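Local coordinates for LbaCas13a (C2c2) (Lachnospiraceae bacterium, PDB 5W1H), which binds a mature CRISPR RNA and, as an RNA-targeting Cas13a nuclease, probably uses it as a guide to cleave RNA, with adenosine preferred, at residues Q565-H570 with S910-P915; S979-Y984 with E1033-N1038. One frame throughout, in Å; residues are numbered along the deposited sequence.

Interaction 1 (Q565-H570 with S910-P915); sequences QYFGGH and SRFLSP. With nucleotides of chain B.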
ATOM      1  N   GLN A 565       7.580 -23.427  23.218  1.00 28.94           N
ATOM      2  CA  GLN A 565       7.899 -22.028  23.490  1.00 28.48           C
ATOM      3  C   GLN A 565       6.920 -21.107  22.777  1.00 30.48           C
ATOM      4  O   GLN A 565       6.523 -20.068  23.319  1.00 28.48           O
ATOM      5  CB  GLN A 565       9.333 -21.705  23.061  1.00 32.41           C
ATOM      6  CG  GLN A 565      10.424 -22.368  23.888  1.00 33.25           C
ATOM      7  CD  GLN A 565      11.819 -21.941  23.465  1.00 38.82           C
ATOM      8  OE1 GLN A 565      12.027 -20.814  23.018  1.00 50.38           O
ATOM      9  NE2 GLN A 565      12.783 -22.844  23.605  1.00 51.44           N
ATOM     10  N   TYR A 566       6.511 -21.477  21.564  1.00 30.58           N
ATOM     11  CA  TYR A 566       5.570 -20.681  20.790  1.00 30.06           C
ATOM     12  C   TYR A 566       4.124 -20.910  21.204  1.00 29.52           C
ATOM     13  O   TYR A 566       3.235 -20.196  20.722  1.00 26.20           O
ATOM     14  CB  TYR A 566       5.764 -20.970  19.302  1.00 28.80           C
ATOM     15  CG  TYR A 566       7.129 -20.536  18.828  1.00 29.90           C
ATOM     16  CD1 TYR A 566       8.219 -21.396  18.903  1.00 29.49           C
ATOM     17  CD2 TYR A 566       7.339 -19.252  18.346  1.00 28.63           C
ATOM     18  CE1 TYR A 566       9.473 -20.993  18.490  1.00 31.16           C
ATOM     19  CE2 TYR A 566       8.588 -18.840  17.928  1.00 28.16           C
ATOM     20  CZ  TYR A 566       9.653 -19.713  18.004  1.00 31.52           C
ATOM     21  OH  TYR A 566      10.900 -19.306  17.593  1.00 29.93           O
ATOM     22  N   PHE A 567       3.874 -21.873  22.091  1.00 29.19           N
ATOM     23  CA  PHE A 567       2.565 -22.079  22.693  1.00 28.97           C
ATOM     24  C   PHE A 567       2.572 -21.706  24.175  1.00 31.05           C
ATOM     25  O   PHE A 567       1.853 -22.301  24.981  1.00 31.43           O
ATOM     26  CB  PHE A 567       2.109 -23.525  22.485  1.00 30.88           C
ATOM     27  CG  PHE A 567       1.821 -23.864  21.042  1.00 28.59           C
ATOM     28  CD1 PHE A 567       0.568 -23.631  20.499  1.00 28.94           C
ATOM     29  CD2 PHE A 567       2.808 -24.395  20.228  1.00 28.67           C
ATOM     30  CE1 PHE A 567       0.299 -23.933  19.176  1.00 30.56           C
ATOM     31  CE2 PHE A 567       2.548 -24.697  18.902  1.00 28.19           C
ATOM     32  CZ  PHE A 567       1.290 -24.466  18.377  1.00 32.45           C
ATOM     33  N   GLY A 568       3.395 -20.722  24.543  1.00 30.36           N
ATOM     34  CA  GLY A 568       3.412 -20.174  25.883  1.00 32.56           C
ATOM     35  C   GLY A 568       4.396 -20.803  26.847  1.00 32.10           C
ATOM     36  O   GLY A 568       4.478 -20.351  27.996  1.00 32.86           O
ATOM     37  N   GLY A 569       5.139 -21.814  26.428  1.00 30.80           N
ATOM     38  CA  GLY A 569       6.071 -22.505  27.309  1.00 31.41           C
ATOM     39  C   GLY A 569       5.543 -23.885  27.664  1.00 33.75           C
ATOM     40  O   GLY A 569       4.344 -24.069  27.910  1.00 32.81           O
ATOM     41  N   HIS A 570       6.447 -24.869  27.699  1.00 33.10           N
ATOM     42  CA  HIS A 570       6.015 -26.249  27.900  1.00 36.25           C
ATOM     43  C   HIS A 570       5.434 -26.483  29.288  1.00 36.83           C
ATOM     44  O   HIS A 570       4.708 -27.465  29.482  1.00 33.89           O
ATOM     45  CB  HIS A 570       7.172 -27.219  27.638  1.00 36.28           C
ATOM     46  CG  HIS A 570       8.245 -27.191  28.682  1.00 37.69           C
ATOM     47  ND1 HIS A 570       9.452 -26.554  28.491  1.00 38.87           N
ATOM     48  CD2 HIS A 570       8.302 -27.743  29.918  1.00 38.00           C
ATOM     49  CE1 HIS A 570      10.202 -26.705  29.569  1.00 40.67           C
ATOM     50  NE2 HIS A 570       9.527 -27.421  30.449  1.00 42.33           N
ATOM     51  N   SER A 910      -1.395 -17.656  12.497  1.00 21.69           N
ATOM     52  CA  SER A 910      -1.390 -16.484  13.369  1.00 22.50           C
ATOM     53  C   SER A 910      -0.654 -16.756  14.677  1.00 25.36           C
ATOM     54  O   SER A 910       0.015 -15.860  15.206  1.00 22.38           O
ATOM     55  CB  SER A 910      -2.820 -16.008  13.643  1.00 21.97           C
ATOM     56  OG  SER A 910      -3.535 -16.926  14.456  1.00 25.43           O
ATOM     57  N   ARG A 911      -0.748 -17.984  15.202  1.00 24.29           N
ATOM     58  CA  ARG A 911      -0.137 -18.291  16.494  1.00 26.11           C
ATOM     59  C   ARG A 911       1.379 -18.165  16.457  1.00 22.41           C
ATOM     60  O   ARG A 911       2.004 -17.908  17.493  1.00 22.83           O
ATOM     61  CB  ARG A 911      -0.523 -19.700  16.948  1.00 24.90           C
ATOM     62  CG  ARG A 911      -1.350 -19.767  18.224  1.00 33.24           C
ATOM     63  CD  ARG A 911      -0.845 -18.792  19.269  1.00 32.24           C
ATOM     64  NE  ARG A 911      -0.679 -19.392  20.590  1.00 29.34           N
ATOM     65  CZ  ARG A 911       0.229 -18.978  21.468  1.00 29.13           C
ATOM     66  NH1 ARG A 911       1.041 -17.980  21.150  1.00 26.02           N
ATOM     67  NH2 ARG A 911       0.340 -19.562  22.654  1.00 28.14           N
ATOM     68  N   PHE A 912       1.993 -18.348  15.290  1.00 23.47           N
ATOM     69  CA  PHE A 912       3.445 -18.300  15.173  1.00 24.59           C
ATOM     70  C   PHE A 912       3.965 -16.931  14.758  1.00 28.33           C
ATOM     71  O   PHE A 912       5.139 -16.810  14.394  1.00 23.35           O
ATOM     72  CB  PHE A 912       3.933 -19.374  14.199  1.00 21.31           C
ATOM     73  CG  PHE A 912       4.140 -20.712  14.845  1.00 24.08           C
ATOM     74  CD1 PHE A 912       5.333 -21.003  15.486  1.00 26.74           C
ATOM     75  CD2 PHE A 912       3.138 -21.667  14.835  1.00 26.08           C
ATOM     76  CE1 PHE A 912       5.527 -22.226  16.096  1.00 23.46           C
ATOM     77  CE2 PHE A 912       3.325 -22.896  15.444  1.00 28.07           C
ATOM     78  CZ  PHE A 912       4.524 -23.176  16.074  1.00 27.83           C
ATOM     79  N   LEU A 913       3.128 -15.902  14.810  1.00 23.18           N
ATOM     80  CA  LEU A 913       3.580 -14.549  14.525  1.00 21.99           C
ATOM     81  C   LEU A 913       4.009 -13.857  15.814  1.00 24.97           C
ATOM     82  O   LEU A 913       3.685 -14.292  16.922  1.00 23.99           O
ATOM     83  CB  LEU A 913       2.476 -13.742  13.836  1.00 22.25           C
ATOM     84  CG  LEU A 913       1.910 -14.298  12.527  1.00 21.94           C
ATOM     85  CD1 LEU A 913       0.706 -13.477  12.076  1.00 21.02           C
ATOM     86  CD2 LEU A 913       2.977 -14.315  11.436  1.00 22.09           C
ATOM     87  N   SER A 914       4.768 -12.778  15.656  1.00 24.47           N
ATOM     88  CA  SER A 914       5.017 -11.885  16.768  1.00 24.80           C
ATOM     89  C   SER A 914       3.705 -11.219  17.181  1.00 25.88           C
ATOM     90  O   SER A 914       2.758 -11.164  16.393  1.00 23.42           O
ATOM     91  CB  SER A 914       6.037 -10.820  16.380  1.00 22.60           C
ATOM     92  OG  SER A 914       5.403  -9.794  15.639  1.00 26.67           O
ATOM     93  N   PRO A 915       3.624 -10.711  18.416  1.00 25.08           N
ATOM     94  CA  PRO A 915       2.396 -10.004  18.824  1.00 25.95           C
ATOM     95  C   PRO A 915       2.032  -8.851  17.907  1.00 25.60           C
ATOM     96  O   PRO A 915       0.848  -8.648  17.612  1.00 22.50           O
ATOM     97  CB  PRO A 915       2.728  -9.512  20.240  1.00 26.41           C
ATOM     98  CG  PRO A 915       3.768 -10.449  20.733  1.00 24.57           C
ATOM     99  CD  PRO A 915       4.579 -10.854  19.529  1.00 25.90           C
TER
ATOM    100  P     U B  33      -4.779  -4.104  21.230  1.00 28.41           P
ATOM    101  OP1   U B  33      -5.487  -4.465  19.977  1.00 29.12           O
ATOM    102  OP2   U B  33      -5.496  -4.279  22.522  1.00 30.48           O
ATOM    103  O5'   U B  33      -3.408  -4.911  21.287  1.00 27.41           O
ATOM    104  C5'   U B  33      -3.334  -6.233  21.795  1.00 28.56           C
ATOM    105  C4'   U B  33      -1.894  -6.655  21.944  1.00 28.41           C
ATOM    106  O4'   U B  33      -1.236  -6.605  20.654  1.00 24.77           O
ATOM    107  C3'   U B  33      -1.041  -5.763  22.832  1.00 25.23           C
ATOM    108  O3'   U B  33      -1.196  -6.075  24.204  1.00 26.49           O
ATOM    109  C2'   U B  33       0.372  -6.005  22.308  1.00 27.82           C
ATOM    110  O2'   U B  33       0.928  -7.189  22.863  1.00 29.64           O
ATOM    111  C1'   U B  33       0.118  -6.237  20.814  1.00 25.71           C
ATOM    112  N1    U B  33       0.392  -5.030  20.003  1.00 27.91           N
ATOM    113  C2    U B  33       1.708  -4.815  19.652  1.00 28.28           C
ATOM    114  O2    U B  33       2.605  -5.573  19.981  1.00 30.65           O
ATOM    115  N3    U B  33       1.936  -3.690  18.901  1.00 30.08           N
ATOM    116  C4    U B  33       0.997  -2.773  18.476  1.00 32.30           C
ATOM    117  O4    U B  33       1.361  -1.802  17.805  1.00 32.27           O
ATOM    118  C5    U B  33      -0.345  -3.062  18.881  1.00 27.45           C
ATOM    119  C6    U B  33      -0.597  -4.155  19.614  1.00 27.42           C
TER
HETATM  120  O   HOH W   1       4.140 -18.128  19.086  1.00 28.06           O
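Tyr-566, Phe-567 and Phe-912 form a buried aromatic cluster. The Phe-912 ring brings its CE1 and CD1 side to the root of the Tyr-566 side chain, with Phe-912 CE1 3.5 Å from Tyr-566 CB. These two ring planes are tilted by 33° and their centroids lie 5.3 Å apart, so the pair is oblique. The CZ and CE2 side of the same ring meets Phe-567, with Phe-912 CZ 3.8 Å from Phe-567 CE2. Here the planes stand at 89°, yet the pair is neither a stack nor T-shaped. Phe-912 also packs on Ala-509 and Leu-513 of helix 486-517. Cutting Phe-912 back to an alanine is likely to open a gap between Tyr-566, Phe-567 and that helix.

Polar contacts lie beside the cluster. The carbonyl of Tyr-566 sits over one face of the Arg-911 guanidinium, with its O 3.1 Å from Arg-911 NH1, but the angle is too poor for a hydrogen bond. Arg-911 bends at chi2 and chi3 (-42° for the first), which brings NH2 to 3.4 Å from Phe-567 CA. NH2 also forms a salt bridge with Glu-631. One water donates to both backbones, at 2.8 Å from Tyr-566 O and 2.7 Å from Arg-911 O. The Tyr-566 hydroxyl bonds to Leu-1046 O and Gln-516.

The contact joins the end of helix 901-911 to the loop after helix 559-564. Apolar rings hold the two segments together, while Glu-631 probably balances the buried arginine charge and the water satisfies the Tyr-566 carbonyl.

Interaction 2 (S979-Y984 with E1033-N1038); sequences SEISDY and EHPKLN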
ATOM      1  N   SER A 979       6.427 -17.164  32.919  1.00 39.25           N
ATOM      2  CA  SER A 979       7.230 -16.687  34.037  1.00 41.20           C
ATOM      3  C   SER A 979       8.390 -17.618  34.369  1.00 42.89           C
ATOM      4  O   SER A 979       9.139 -17.340  35.310  1.00 43.44           O
ATOM      5  CB  SER A 979       6.350 -16.501  35.275  1.00 41.50           C
ATOM      6  OG  SER A 979       5.774 -17.733  35.669  1.00 42.46           O
ATOM      7  N   GLU A 980       8.556 -18.708  33.622  1.00 38.82           N
ATOM      8  CA  GLU A 980       9.588 -19.702  33.888  1.00 39.07           C
ATOM      9  C   GLU A 980      10.731 -19.523  32.897  1.00 38.86           C
ATOM     10  O   GLU A 980      10.527 -19.635  31.682  1.00 38.01           O
ATOM     11  CB  GLU A 980       9.018 -21.117  33.787  1.00 40.20           C
ATOM     12  CG  GLU A 980       7.854 -21.402  34.724  1.00 43.80           C
ATOM     13  CD  GLU A 980       8.278 -21.503  36.177  1.00 50.97           C
ATOM     14  OE1 GLU A 980       9.479 -21.742  36.436  1.00 50.04           O
ATOM     15  OE2 GLU A 980       7.410 -21.339  37.060  1.00 55.94           O
ATOM     16  N   ILE A 981      11.930 -19.247  33.416  1.00 37.70           N
ATOM     17  CA  ILE A 981      13.114 -19.205  32.563  1.00 40.22           C
ATOM     18  C   ILE A 981      13.312 -20.541  31.863  1.00 39.48           C
ATOM     19  O   ILE A 981      13.770 -20.591  30.714  1.00 40.14           O
ATOM     20  CB  ILE A 981      14.357 -18.816  33.390  1.00 39.76           C
ATOM     21  CG1 ILE A 981      14.211 -17.405  33.956  1.00 41.76           C
ATOM     22  CG2 ILE A 981      15.628 -18.924  32.551  1.00 40.71           C
ATOM     23  CD1 ILE A 981      15.371 -16.991  34.833  1.00 44.46           C
ATOM     24  N   SER A 982      12.957 -21.641  32.531  1.00 36.90           N
ATOM     25  CA  SER A 982      13.155 -22.972  31.971  1.00 41.71           C
ATOM     26  C   SER A 982      12.237 -23.263  30.792  1.00 40.49           C
ATOM     27  O   SER A 982      12.469 -24.247  30.081  1.00 39.18           O
ATOM     28  CB  SER A 982      12.964 -24.032  33.059  1.00 37.00           C
ATOM     29  OG  SER A 982      11.686 -23.931  33.659  1.00 36.96           O
ATOM     30  N   ASP A 983      11.206 -22.444  30.564  1.00 37.78           N
ATOM     31  CA  ASP A 983      10.367 -22.623  29.385  1.00 37.58           C
ATOM     32  C   ASP A 983      11.059 -22.164  28.109  1.00 37.83           C
ATOM     33  O   ASP A 983      10.685 -22.613  27.021  1.00 33.39           O
ATOM     34  CB  ASP A 983       9.040 -21.876  29.556  1.00 35.36           C
ATOM     35  CG  ASP A 983       8.004 -22.694  30.306  1.00 36.32           C
ATOM     36  OD1 ASP A 983       8.211 -23.914  30.464  1.00 37.55           O
ATOM     37  OD2 ASP A 983       6.980 -22.120  30.734  1.00 36.95           O
ATOM     38  N   TYR A 984      12.058 -21.291  28.216  1.00 34.54           N
ATOM     39  CA  TYR A 984      12.776 -20.776  27.058  1.00 38.10           C
ATOM     40  C   TYR A 984      14.256 -21.108  27.061  1.00 41.61           C
ATOM     41  O   TYR A 984      14.866 -21.154  25.989  1.00 40.49           O
ATOM     42  CB  TYR A 984      12.618 -19.251  26.965  1.00 36.31           C
ATOM     43  CG  TYR A 984      11.180 -18.800  26.987  1.00 35.36           C
ATOM     44  CD1 TYR A 984      10.353 -19.004  25.889  1.00 34.08           C
ATOM     45  CD2 TYR A 984      10.645 -18.175  28.106  1.00 34.42           C
ATOM     46  CE1 TYR A 984       9.032 -18.597  25.906  1.00 34.14           C
ATOM     47  CE2 TYR A 984       9.325 -17.764  28.131  1.00 36.95           C
ATOM     48  CZ  TYR A 984       8.524 -17.978  27.028  1.00 32.89           C
ATOM     49  OH  TYR A 984       7.212 -17.568  27.045  1.00 33.51           O
ATOM     50  N   GLU A1033      16.868 -14.794  43.265  1.00 57.20           N
ATOM     51  CA  GLU A1033      17.864 -15.847  43.126  1.00 57.84           C
ATOM     52  C   GLU A1033      18.175 -16.193  41.676  1.00 55.12           C
ATOM     53  O   GLU A1033      19.080 -16.997  41.431  1.00 54.95           O
ATOM     54  CB  GLU A1033      17.394 -17.107  43.857  1.00 61.00           C
ATOM     55  CG  GLU A1033      16.958 -16.859  45.291  1.00 64.19           C
ATOM     56  CD  GLU A1033      18.090 -17.036  46.282  1.00 67.87           C
ATOM     57  OE1 GLU A1033      18.297 -18.178  46.745  1.00 66.76           O
ATOM     58  OE2 GLU A1033      18.775 -16.037  46.592  1.00 69.46           O
ATOM     59  N   HIS A1034      17.458 -15.615  40.722  1.00 54.78           N
ATOM     60  CA  HIS A1034      17.623 -15.921  39.311  1.00 51.05           C
ATOM     61  C   HIS A1034      17.636 -14.620  38.523  1.00 50.22           C
ATOM     62  O   HIS A1034      17.124 -13.599  38.994  1.00 49.47           O
ATOM     63  CB  HIS A1034      16.494 -16.826  38.799  1.00 52.34           C
ATOM     64  CG  HIS A1034      16.255 -18.035  39.650  1.00 53.90           C
ATOM     65  ND1 HIS A1034      16.898 -19.236  39.435  1.00 56.76           N
ATOM     66  CD2 HIS A1034      15.443 -18.229  40.716  1.00 54.33           C
ATOM     67  CE1 HIS A1034      16.494 -20.116  40.333  1.00 55.63           C
ATOM     68  NE2 HIS A1034      15.611 -19.530  41.122  1.00 56.20           N
ATOM     69  N   PRO A1035      18.225 -14.624  37.326  1.00 47.42           N
ATOM     70  CA  PRO A1035      18.100 -13.453  36.451  1.00 46.32           C
ATOM     71  C   PRO A1035      16.640 -13.167  36.140  1.00 44.04           C
ATOM     72  O   PRO A1035      15.806 -14.073  36.063  1.00 43.18           O
ATOM     73  CB  PRO A1035      18.874 -13.863  35.193  1.00 43.80           C
ATOM     74  CG  PRO A1035      19.830 -14.905  35.662  1.00 45.48           C
ATOM     75  CD  PRO A1035      19.120 -15.646  36.757  1.00 45.13           C
ATOM     76  N   LYS A1036      16.328 -11.886  35.976  1.00 42.53           N
ATOM     77  CA  LYS A1036      14.953 -11.497  35.702  1.00 42.54           C
ATOM     78  C   LYS A1036      14.576 -11.862  34.273  1.00 43.34           C
ATOM     79  O   LYS A1036      15.338 -11.631  33.331  1.00 40.53           O
ATOM     80  CB  LYS A1036      14.763  -9.999  35.931  1.00 43.89           C
ATOM     81  CG  LYS A1036      13.343  -9.512  35.686  1.00 45.21           C
ATOM     82  CD  LYS A1036      13.193  -8.053  36.079  1.00 49.56           C
ATOM     83  CE  LYS A1036      11.854  -7.492  35.630  1.00 54.25           C
ATOM     84  NZ  LYS A1036      11.828  -6.006  35.727  1.00 53.47           N
ATOM     85  N   LEU A1037      13.394 -12.448  34.116  1.00 41.88           N
ATOM     86  CA  LEU A1037      12.878 -12.759  32.789  1.00 41.63           C
ATOM     87  C   LEU A1037      12.456 -11.462  32.112  1.00 40.87           C
ATOM     88  O   LEU A1037      11.479 -10.826  32.523  1.00 38.68           O
ATOM     89  CB  LEU A1037      11.717 -13.741  32.890  1.00 42.19           C
ATOM     90  CG  LEU A1037      11.480 -14.610  31.656  1.00 43.01           C
ATOM     91  CD1 LEU A1037      10.785 -15.891  32.061  1.00 43.57           C
ATOM     92  CD2 LEU A1037      10.660 -13.863  30.614  1.00 44.18           C
ATOM     93  N   ASN A1038      13.201 -11.058  31.083  1.00 40.22           N
ATOM     94  CA  ASN A1038      12.900  -9.838  30.348  1.00 39.18           C
ATOM     95  C   ASN A1038      12.027 -10.174  29.147  1.00 36.32           C
ATOM     96  O   ASN A1038      12.393 -11.011  28.316  1.00 30.97           O
ATOM     97  CB  ASN A1038      14.181  -9.138  29.897  1.00 36.22           C
ATOM     98  CG  ASN A1038      13.921  -7.755  29.343  1.00 39.35           C
ATOM     99  OD1 ASN A1038      13.498  -7.601  28.196  1.00 38.08           O
ATOM    100  ND2 ASN A1038      14.161  -6.734  30.162  1.00 37.80           N
TER
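A two-stranded antiparallel hairpin, 1030-1031 with 1034-1035, and the turn that leaves it pack on a turn at 980-984 whose residues 981-983 have helical backbone angles, chiefly through Ile-981 and Leu-1037. No hydrogen bond crosses between the segments. Ile-981 reaches over with CD1, which lies 3.2 Å from Pro-1035 O, a close contact between a methyl and a carbonyl oxygen. Ile-981 CD1 is also 4.1 Å from His-1034 CB and 4.4 Å from Pro-1035 CD. CG1 lies anti to the carbonyl carbon of Ile-981 (chi1 -64°) and chi2 is extended, which carries CD1 out to the strand.

Leu-1037 comes the other way, and the two side chains run antiparallel, alongside each other. Leu-1037 CD1 rests on backbone, 3.7 Å from both Ser-979 C and Glu-980 C. It also meets the flank of the isoleucine, with Leu-1037 CD1 4.2 Å from Ile-981 CG1. Two backbone bonds, each spanning three residues, close the turn: from Asp-983 N to Glu-980 O and from Tyr-984 N to Ile-981 O.

Helix 988-995 backs both segments: Ile-981 and Pro-1035 each touch Asp-988 and Tyr-991, and Asp-988 accepts a hydrogen bond from His-1034 ND1. Leu-1037 also packs on Ile-1042 of helix 1039-1047, whose N-cap is Asn-1038.

How the interactions relate
The chain first passes through 565-570, after helix 559-564. It then runs a long course of 339 residues, about half of it helix and none of it strand, before 910-915 closes interaction 1. Helices 915-941 and 960-974 then lead to 979-984. A shorter excursion, through helices 988-995 and 1008-1016 and the first strand of the small hairpin, 1030-1031, brings back 1033-1038 and closes interaction 2. The two closures are in series and do not cross. In space they adjoin, with centres about 17 Å apart: Gln-565 CG lies 3.2 Å from Asp-983 O, and His-570 packs on Ser-982. Helix 1039-1047, which follows interaction 2, touches Gln-565, Ser-914 and Pro-915 of interaction 1 and Tyr-984 and Leu-1037 of interaction 2.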